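Local coordinates for putative transcriptional regulator TRANSCRIPTION REGULATOR protein (PDB 5NLA) that activates transcription as an AraC-like regulator that binds c-di-GMP by a PilZ-like mechanism and thereby regulates extracellular polysaccharide production, at residues L97-V103 with A167-M173; L128-R133 with T145-E149; S134-A138 with P158-R162. All coordinates share one frame; numbering follows the deposited sequence.

How the contacts relate
Contact 1 is the core of the set: two neighbouring strands of the larger antiparallel sheet meet through mostly buried aliphatic and aromatic side chains. Contact 2 shares that sheet, since strand 124-129 borders strand 166-173, and Ala167 and Ile169 each offer a carbonyl to the backbone of 128-133. It lies farther out and is only partly buried, adding to Leu128 and Phe129 a glycine-rich turn, a proline and an arginine. Contact 3 is also partly buried but belongs to the smaller sheet; one of its faces carries a salt bridge. Ser134 packs on Phe129 and pairs with Thr145, so contacts 2 and 3 touch, whereas contacts 1 and 3 do not.

Contact 1 (L97-V103 with A167-M173); sequences LLIVQQV and ASILLFM
Val100 and Leu98 pack against Phe172, which lies beside them on one face of the sheet. The methyl CG2 of Val100 is a bump at the edge of the ring, near its plane, 3.9 Å from CE2, while Leu98 runs alongside the phenylalanine, pointing the same way, and brings its CD2 to 4.1 Å from the ring atom CD2. Phe172 reaches them because its CG lies anti to the carbonyl carbon (chi1 -65°). Farther along the same face the short Ser168 gives a hollow that Gln102 fills: CG anti to the backbone N (chi1 -176°) and an extended chain carry the amide across, where NE2 makes a weak but straight hydrogen bond to Ser168 OG (3.5 Å) and lies against Leu170 CD1.

On the reverse face Ile169 CD1 touches both Ile99 CG2 at 3.9 Å and Gln101 CG at 4.2 Å. Gln101 OE1 is hydrogen-bonded to Trp92 and its NE2 to Glu209, and helix 196-211 packs on Ile99, Ile169 and Leu171. Where the pairing begins, Leu97 CD1 rests on Met173 CG, 3.7 Å away.

Six backbone hydrogen bonds, in reciprocal pairs at Leu98-Phe172, Val100-Leu170 and Gln102-Ser168, fix this register of central antiparallel strands, consistent with the cupin-like beta fold of AraC-family regulatory domains.

Contact 2 (L128-R133 with T145-E149); sequences LFRSGR and TGPGE
Arg133 sets its CG anti to the carbonyl carbon (chi1 -72°) and runs extended to NE, which carries its guanidinium to Gly146 and Pro147, crossing the proline at about a right angle; the last torsion, chi4 -77°, turns the group so that Pro147 CD lies over the middle of one face, 3.8 Å from Arg133 CZ. The charge itself is met by Glu144, in a salt bridge to NH1. Phe129 also has its CG anti to the carbonyl carbon, and its ring atom CD1 meets the methyl CG2 of Thr145 at 3.6 Å, the two side chains again crossing nearly perpendicularly.

The backbones join by two hydrogen bonds at Phe129: its N donates to Glu149 O (3.1 Å), and its O receives Gly148 N (2.7 Å). Residues 146-149 form a type II beta turn, with Pro147 at the second position and Gly148, at positive phi, at the third. Glu149 closes the turn twice, its N bonding Gly146 O at 3.1 Å and its carboxylate accepting Gly146 N through the anti lone pair of OE1, 2.8 Å away.

Arg130 and Ser131 form a classic beta bulge opposite Ala167 where the chain leaves the larger sheet. Leu128 packs on Ile169 of strand 166-173, Phe129 on Phe151 of strand 150-154 and on Ser134 of strand 134-138, and Arg130 hydrogen-bonds Asn206 of helix 196-211.

Contact 3 (S134-A138 with P158-R162); sequences SWTEA and PYRGR
Glu137 and Arg160 cross obliquely on one face of an antiparallel strand pair in the smaller, five-strand sheet. Their carboxylate and guanidinium planes are turned 62° apart, so the salt bridge is not the flat, two-oxygen kind. A single oxygen, OE2, does the gripping: it takes a hydrogen bond from Arg160 NH2 at 3.0 Å and a weak one from NE at 3.4 Å. OE2 lies in the guanidinium plane, yet is itself met from 50° above the carboxylate plane. The glutamate starts with CG anti to the backbone N (chi1 -162°), whereas the arginine bends at chi2 and chi3, folding its head back so that the carbonyl of Glu137 lies over one guanidinium face. Replacing Glu137 by an alanine removes the carboxylate and would probably cost Arg160 its close acidic partner, the ion pair to Glu110 being long and weak, with its guanidinium freer to turn. Farther along this face, Arg162 NH2 approaches Trp135 CZ3 obliquely at 4.3 Å.

The other face carries Thr136 and Gly161, with Tyr159 beside them. Thr136 CG2 comes obliquely to the Tyr159 ring, 3.8 Å from CD1, while the threonine hydroxyl is hydrogen-bonded to Tyr109. The Tyr159 ring also takes part in a cation-pi contact with Arg153. Opposite Thr136 stands Gly161, where any side chain would run into the carbonyl of Trp135. Back on the face of Glu137, that tryptophan presents its ring edge to Arg162 O, 3.7 Å from CE3, and the same oxygen accepts Trp135 N at 2.8 Å, nearly along the C=O axis.

Contact 1 (L97-V103 with A167-M173)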
loop_
_atom_site.group_PDB
_atom_site.type_symbol
_atom_site.label_atom_id
_atom_site.label_comp_id
_atom_site.label_asym_id
_atom_site.label_seq_id
_atom_site.Cartn_x
_atom_site.Cartn_y
_atom_site.Cartn_z
ATOM N N LEU A 97 7.321 -2.251 7.055
ATOM C CA LEU A 97 7.298 -2.148 5.595
ATOM C C LEU A 97 7.254 -3.543 4.943
ATOM O O LEU A 97 8.129 -4.375 5.203
ATOM C CB LEU A 97 8.537 -1.361 5.135
ATOM C CG LEU A 97 8.809 -1.114 3.649
ATOM C CD1 LEU A 97 9.779 0.045 3.456
ATOM C CD2 LEU A 97 9.346 -2.359 2.965
ATOM N N LEU A 98 6.240 -3.778 4.105
ATOM C CA LEU A 98 6.027 -5.067 3.437
ATOM C C LEU A 98 6.489 -5.024 1.971
ATOM O O LEU A 98 6.026 -4.186 1.181
ATOM C CB LEU A 98 4.542 -5.463 3.496
ATOM C CG LEU A 98 4.180 -6.851 2.931
ATOM C CD1 LEU A 98 4.583 -7.967 3.872
ATOM C CD2 LEU A 98 2.700 -6.982 2.623
ATOM N N ILE A 99 7.391 -5.943 1.624
ATOM C CA ILE A 99 7.811 -6.167 0.239
ATOM C C ILE A 99 6.980 -7.322 -0.313
ATOM O O ILE A 99 6.928 -8.392 0.304
ATOM C CB ILE A 99 9.294 -6.596 0.123
ATOM C CG1 ILE A 99 10.217 -5.704 0.969
ATOM C CG2 ILE A 99 9.731 -6.621 -1.344
ATOM C CD1 ILE A 99 10.270 -4.272 0.512
ATOM N N VAL A 100 6.352 -7.119 -1.468
ATOM C CA VAL A 100 5.607 -8.188 -2.141
ATOM C C VAL A 100 6.086 -8.378 -3.576
ATOM O O VAL A 100 6.067 -7.441 -4.365
ATOM C CB VAL A 100 4.094 -7.914 -2.118
ATOM C CG1 VAL A 100 3.337 -8.911 -2.995
ATOM C CG2 VAL A 100 3.591 -7.951 -0.680
ATOM N N GLN A 101 6.524 -9.592 -3.891
ATOM C CA GLN A 101 6.811 -9.995 -5.268
ATOM C C GLN A 101 5.543 -10.595 -5.877
ATOM O O GLN A 101 5.066 -11.642 -5.428
ATOM C CB GLN A 101 7.959 -10.997 -5.308
ATOM C CG GLN A 101 9.308 -10.385 -4.919
ATOM C CD GLN A 101 10.360 -11.410 -4.517
ATOM O OE1 GLN A 101 10.168 -12.187 -3.574
ATOM N NE2 GLN A 101 11.489 -11.394 -5.209
ATOM N N GLN A 102 4.998 -9.916 -6.884
ATOM C CA GLN A 102 3.771 -10.326 -7.549
ATOM C C GLN A 102 4.027 -10.776 -8.990
ATOM O O GLN A 102 4.697 -10.075 -9.758
ATOM C CB GLN A 102 2.812 -9.151 -7.571
ATOM C CG GLN A 102 1.448 -9.455 -8.157
ATOM C CD GLN A 102 0.444 -8.381 -7.815
ATOM O OE1 GLN A 102 -0.703 -8.669 -7.448
ATOM N NE2 GLN A 102 0.874 -7.128 -7.908
ATOM N N VAL A 103 3.487 -11.937 -9.349
ATOM C CA VAL A 103 3.415 -12.360 -10.744
ATOM C C VAL A 103 1.964 -12.693 -11.032
ATOM O O VAL A 103 1.361 -13.499 -10.332
ATOM C CB VAL A 103 4.304 -13.585 -11.030
ATOM C CG1 VAL A 103 4.166 -14.007 -12.487
ATOM C CG2 VAL A 103 5.756 -13.280 -10.694
ATOM N N ALA A 167 4.991 -8.763 -13.934
ATOM C CA ALA A 167 5.783 -9.117 -12.765
ATOM C C ALA A 167 6.152 -7.808 -12.115
ATOM O O ALA A 167 6.730 -6.938 -12.761
ATOM C CB ALA A 167 7.049 -9.865 -13.170
ATOM N N SER A 168 5.817 -7.655 -10.851
ATOM C CA SER A 168 6.169 -6.443 -10.148
ATOM C C SER A 168 6.779 -6.742 -8.797
ATOM O O SER A 168 6.634 -7.844 -8.255
ATOM C CB SER A 168 4.949 -5.518 -10.000
ATOM O OG SER A 168 3.871 -6.151 -9.341
ATOM N N ILE A 169 7.487 -5.745 -8.279
ATOM C CA ILE A 169 7.894 -5.731 -6.882
ATOM C C ILE A 169 7.215 -4.513 -6.226
ATOM O O ILE A 169 7.312 -3.382 -6.723
ATOM C CB ILE A 169 9.434 -5.804 -6.725
ATOM C CG1 ILE A 169 9.820 -5.946 -5.243
ATOM C CG2 ILE A 169 10.130 -4.612 -7.365
ATOM C CD1 ILE A 169 11.148 -6.646 -5.019
ATOM N N LEU A 170 6.473 -4.779 -5.151
ATOM C CA LEU A 170 5.596 -3.793 -4.507
ATOM C C LEU A 170 6.038 -3.497 -3.066
ATOM O O LEU A 170 6.239 -4.422 -2.280
ATOM C CB LEU A 170 4.167 -4.329 -4.457
ATOM C CG LEU A 170 3.357 -4.594 -5.734
ATOM C CD1 LEU A 170 2.002 -5.169 -5.333
ATOM C CD2 LEU A 170 3.171 -3.335 -6.571
ATOM N N LEU A 171 6.169 -2.212 -2.735
ATOM C CA LEU A 171 6.405 -1.746 -1.359
ATOM C C LEU A 171 5.101 -1.211 -0.764
ATOM O O LEU A 171 4.429 -0.361 -1.364
ATOM C CB LEU A 171 7.428 -0.605 -1.334
ATOM C CG LEU A 171 8.761 -0.798 -2.048
ATOM C CD1 LEU A 171 9.569 0.491 -2.026
ATOM C CD2 LEU A 171 9.539 -1.932 -1.411
ATOM N N PHE A 172 4.748 -1.715 0.412
ATOM C CA PHE A 172 3.632 -1.180 1.176
ATOM C C PHE A 172 4.235 -0.621 2.460
ATOM O O PHE A 172 4.811 -1.358 3.247
ATOM C CB PHE A 172 2.619 -2.265 1.507
ATOM C CG PHE A 172 1.914 -2.852 0.311
ATOM C CD1 PHE A 172 0.780 -2.241 -0.213
ATOM C CD2 PHE A 172 2.336 -4.072 -0.248
ATOM C CE1 PHE A 172 0.107 -2.794 -1.303
ATOM C CE2 PHE A 172 1.658 -4.640 -1.329
ATOM C CZ PHE A 172 0.545 -3.998 -1.861
ATOM N N MET A 173 4.111 0.691 2.640
ATOM C CA MET A 173 4.728 1.415 3.753
ATOM C C MET A 173 3.598 1.950 4.652
ATOM O O MET A 173 2.681 2.616 4.148
ATOM C CB MET A 173 5.587 2.573 3.211
ATOM C CG MET A 173 6.905 2.139 2.548
ATOM S SD MET A 173 7.675 3.319 1.413
ATOM C CE MET A 173 6.386 3.342 0.193
#

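Contact 2 (L128-R133 with T145-E149)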
loop_
_atom_site.group_PDB
_atom_site.type_symbol
_atom_site.label_atom_id
_atom_site.label_comp_id
_atom_site.label_asym_id
_atom_site.label_seq_id
_atom_site.Cartn_x
_atom_site.Cartn_y
_atom_site.Cartn_z
ATOM N N LEU A 128 7.027 -1.331 -8.646
ATOM C CA LEU A 128 7.895 -1.350 -9.821
ATOM C C LEU A 128 7.531 -2.511 -10.722
ATOM O O LEU A 128 7.392 -3.618 -10.233
ATOM C CB LEU A 128 9.335 -1.564 -9.378
ATOM C CG LEU A 128 10.393 -1.681 -10.470
ATOM C CD1 LEU A 128 10.477 -0.389 -11.272
ATOM C CD2 LEU A 128 11.723 -2.025 -9.819
ATOM N N PHE A 129 7.453 -2.280 -12.031
ATOM C CA PHE A 129 7.190 -3.360 -12.998
ATOM C C PHE A 129 8.496 -3.839 -13.624
ATOM O O PHE A 129 9.243 -3.039 -14.200
ATOM C CB PHE A 129 6.232 -2.886 -14.097
ATOM C CG PHE A 129 4.787 -2.846 -13.669
ATOM C CD1 PHE A 129 4.382 -2.053 -12.606
ATOM C CD2 PHE A 129 3.836 -3.594 -14.328
ATOM C CE1 PHE A 129 3.057 -2.018 -12.204
ATOM C CE2 PHE A 129 2.514 -3.569 -13.932
ATOM C CZ PHE A 129 2.120 -2.780 -12.869
ATOM N N ARG A 130 8.769 -5.139 -13.510
ATOM C CA ARG A 130 9.845 -5.776 -14.283
ATOM C C ARG A 130 9.360 -5.913 -15.721
ATOM O O ARG A 130 10.060 -5.559 -16.659
ATOM C CB ARG A 130 10.215 -7.161 -13.734
ATOM C CG ARG A 130 10.427 -7.247 -12.227
ATOM C CD ARG A 130 11.337 -6.137 -11.746
ATOM N NE ARG A 130 11.888 -6.398 -10.424
ATOM C CZ ARG A 130 12.825 -5.645 -9.846
ATOM N NH1 ARG A 130 13.326 -4.583 -10.475
ATOM N NH2 ARG A 130 13.276 -5.960 -8.633
ATOM N N SER A 131 8.151 -6.448 -15.865
ATOM C CA SER A 131 7.455 -6.541 -17.138
ATOM C C SER A 131 5.969 -6.246 -16.961
ATOM O O SER A 131 5.439 -6.368 -15.876
ATOM C CB SER A 131 7.611 -7.941 -17.703
ATOM O OG SER A 131 7.000 -8.884 -16.844
ATOM N N GLY A 132 5.315 -5.894 -18.057
ATOM C CA GLY A 132 3.904 -5.571 -18.082
ATOM C C GLY A 132 3.673 -4.074 -18.031
ATOM O O GLY A 132 4.606 -3.280 -17.974
ATOM N N ARG A 133 2.405 -3.703 -18.005
ATOM C CA ARG A 133 1.958 -2.332 -18.111
ATOM C C ARG A 133 0.658 -2.283 -17.352
ATOM O O ARG A 133 -0.150 -3.202 -17.472
ATOM C CB ARG A 133 1.725 -1.918 -19.568
ATOM C CG ARG A 133 3.014 -1.762 -20.335
ATOM C CD ARG A 133 2.876 -1.076 -21.694
ATOM N NE ARG A 133 4.192 -0.613 -22.154
ATOM C CZ ARG A 133 4.829 0.472 -21.695
ATOM N NH1 ARG A 133 4.278 1.262 -20.771
ATOM N NH2 ARG A 133 6.028 0.790 -22.171
ATOM N N THR A 145 1.919 2.924 -16.275
ATOM C CA THR A 145 3.175 2.479 -15.700
ATOM C C THR A 145 3.615 1.311 -16.539
ATOM O O THR A 145 2.872 0.348 -16.677
ATOM C CB THR A 145 2.993 1.990 -14.242
ATOM O OG1 THR A 145 2.553 3.071 -13.394
ATOM C CG2 THR A 145 4.299 1.416 -13.687
ATOM N N GLY A 146 4.813 1.391 -17.106
ATOM C CA GLY A 146 5.376 0.303 -17.898
ATOM C C GLY A 146 6.634 -0.258 -17.282
ATOM O O GLY A 146 7.054 0.193 -16.223
ATOM N N PRO A 147 7.272 -1.226 -17.968
ATOM C CA PRO A 147 8.486 -1.870 -17.446
ATOM C C PRO A 147 9.552 -0.869 -16.996
ATOM O O PRO A 147 9.780 0.143 -17.668
ATOM C CB PRO A 147 8.983 -2.689 -18.641
ATOM C CG PRO A 147 7.751 -2.960 -19.442
ATOM C CD PRO A 147 6.981 -1.680 -19.344
ATOM N N GLY A 148 10.155 -1.148 -15.841
ATOM C CA GLY A 148 11.205 -0.312 -15.276
ATOM C C GLY A 148 10.720 0.992 -14.695
ATOM O O GLY A 148 11.533 1.861 -14.415
ATOM N N GLU A 149 9.409 1.132 -14.497
ATOM C CA GLU A 149 8.822 2.325 -13.884
ATOM C C GLU A 149 8.050 1.956 -12.633
ATOM O O GLU A 149 7.583 0.816 -12.498
ATOM C CB GLU A 149 7.843 2.997 -14.836
ATOM C CG GLU A 149 8.381 3.302 -16.212
ATOM C CD GLU A 149 7.448 4.218 -16.969
ATOM O OE1 GLU A 149 6.308 3.790 -17.265
ATOM O OE2 GLU A 149 7.848 5.371 -17.239
#

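Contact 3 (S134-A138 with P158-R162)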
loop_
_atom_site.group_PDB
_atom_site.type_symbol
_atom_site.label_atom_id
_atom_site.label_comp_id
_atom_site.label_asym_id
_atom_site.label_seq_id
_atom_site.Cartn_x
_atom_site.Cartn_y
_atom_site.Cartn_z
ATOM N N SER A 134 0.472 -1.246 -16.537
ATOM C CA SER A 134 -0.823 -0.999 -15.938
ATOM C C SER A 134 -1.324 0.342 -16.428
ATOM O O SER A 134 -0.567 1.132 -16.941
ATOM C CB SER A 134 -0.750 -1.068 -14.426
ATOM O OG SER A 134 -0.056 0.045 -13.900
ATOM N N TRP A 135 -2.625 0.545 -16.323
ATOM C CA TRP A 135 -3.258 1.813 -16.613
ATOM C C TRP A 135 -4.190 2.045 -15.458
ATOM O O TRP A 135 -5.030 1.184 -15.174
ATOM C CB TRP A 135 -4.049 1.731 -17.906
ATOM C CG TRP A 135 -3.191 1.581 -19.137
ATOM C CD1 TRP A 135 -2.765 2.578 -19.953
ATOM C CD2 TRP A 135 -2.662 0.360 -19.680
ATOM N NE1 TRP A 135 -2.011 2.066 -20.979
ATOM C CE2 TRP A 135 -1.926 0.707 -20.838
ATOM C CE3 TRP A 135 -2.738 -0.989 -19.305
ATOM C CZ2 TRP A 135 -1.271 -0.252 -21.634
ATOM C CZ3 TRP A 135 -2.083 -1.939 -20.091
ATOM C CH2 TRP A 135 -1.360 -1.562 -21.246
ATOM N N THR A 136 -4.026 3.167 -14.758
ATOM C CA THR A 136 -4.787 3.397 -13.529
ATOM C C THR A 136 -5.466 4.761 -13.455
ATOM O O THR A 136 -4.816 5.812 -13.510
ATOM C CB THR A 136 -3.924 3.189 -12.277
ATOM O OG1 THR A 136 -3.028 2.089 -12.491
ATOM C CG2 THR A 136 -4.818 2.893 -11.061
ATOM N N GLU A 137 -6.787 4.706 -13.308
ATOM C CA GLU A 137 -7.611 5.875 -13.115
ATOM C C GLU A 137 -7.741 6.195 -11.624
ATOM O O GLU A 137 -7.935 5.300 -10.790
ATOM C CB GLU A 137 -8.997 5.625 -13.687
ATOM C CG GLU A 137 -9.778 6.895 -13.916
ATOM C CD GLU A 137 -11.200 6.775 -13.438
ATOM O OE1 GLU A 137 -11.976 6.045 -14.095
ATOM O OE2 GLU A 137 -11.526 7.393 -12.387
ATOM N N ALA A 138 -7.633 7.478 -11.302
ATOM C CA ALA A 138 -7.898 7.980 -9.956
ATOM C C ALA A 138 -8.110 9.461 -10.069
ATOM O O ALA A 138 -7.287 10.155 -10.677
ATOM C CB ALA A 138 -6.733 7.700 -9.031
ATOM N N PRO A 158 -9.387 5.989 -3.587
ATOM C CA PRO A 158 -9.838 4.979 -4.534
ATOM C C PRO A 158 -9.121 5.055 -5.872
ATOM O O PRO A 158 -8.581 6.101 -6.238
ATOM C CB PRO A 158 -11.329 5.271 -4.702
ATOM C CG PRO A 158 -11.505 6.689 -4.299
ATOM C CD PRO A 158 -10.404 7.034 -3.347
ATOM N N TYR A 159 -9.094 3.915 -6.559
ATOM C CA TYR A 159 -8.577 3.814 -7.913
ATOM C C TYR A 159 -9.161 2.608 -8.670
ATOM O O TYR A 159 -9.502 1.583 -8.076
ATOM C CB TYR A 159 -7.054 3.766 -7.894
ATOM C CG TYR A 159 -6.436 2.583 -7.173
ATOM C CD1 TYR A 159 -6.103 1.403 -7.855
ATOM C CD2 TYR A 159 -6.136 2.654 -5.838
ATOM C CE1 TYR A 159 -5.510 0.328 -7.204
ATOM C CE2 TYR A 159 -5.546 1.587 -5.173
ATOM C CZ TYR A 159 -5.235 0.425 -5.854
ATOM O OH TYR A 159 -4.652 -0.611 -5.157
ATOM N N ARG A 160 -9.298 2.787 -9.981
ATOM C CA ARG A 160 -9.733 1.767 -10.947
ATOM C C ARG A 160 -8.560 1.565 -11.900
ATOM O O ARG A 160 -7.874 2.523 -12.261
ATOM C CB ARG A 160 -10.936 2.270 -11.784
ATOM C CG ARG A 160 -12.303 2.069 -11.161
ATOM C CD ARG A 160 -13.289 3.223 -11.391
ATOM N NE ARG A 160 -12.755 4.553 -11.026
ATOM C CZ ARG A 160 -12.460 4.993 -9.786
ATOM N NH1 ARG A 160 -12.635 4.235 -8.692
ATOM N NH2 ARG A 160 -11.971 6.230 -9.642
ATOM N N GLY A 161 -8.341 0.338 -12.343
ATOM C CA GLY A 161 -7.441 0.135 -13.469
ATOM C C GLY A 161 -7.409 -1.244 -14.073
ATOM O O GLY A 161 -8.198 -2.119 -13.730
ATOM N N ARG A 162 -6.476 -1.404 -14.995
ATOM C CA ARG A 162 -6.223 -2.672 -15.657
ATOM C C ARG A 162 -4.724 -2.862 -15.755
ATOM O O ARG A 162 -3.978 -1.886 -15.939
ATOM C CB ARG A 162 -6.786 -2.672 -17.077
ATOM C CG ARG A 162 -8.252 -2.292 -17.222
ATOM C CD ARG A 162 -8.785 -2.408 -18.654
ATOM N NE ARG A 162 -7.733 -2.306 -19.668
ATOM C CZ ARG A 162 -7.008 -3.331 -20.153
ATOM N NH1 ARG A 162 -7.183 -4.598 -19.743
ATOM N NH2 ARG A 162 -6.069 -3.087 -21.064
#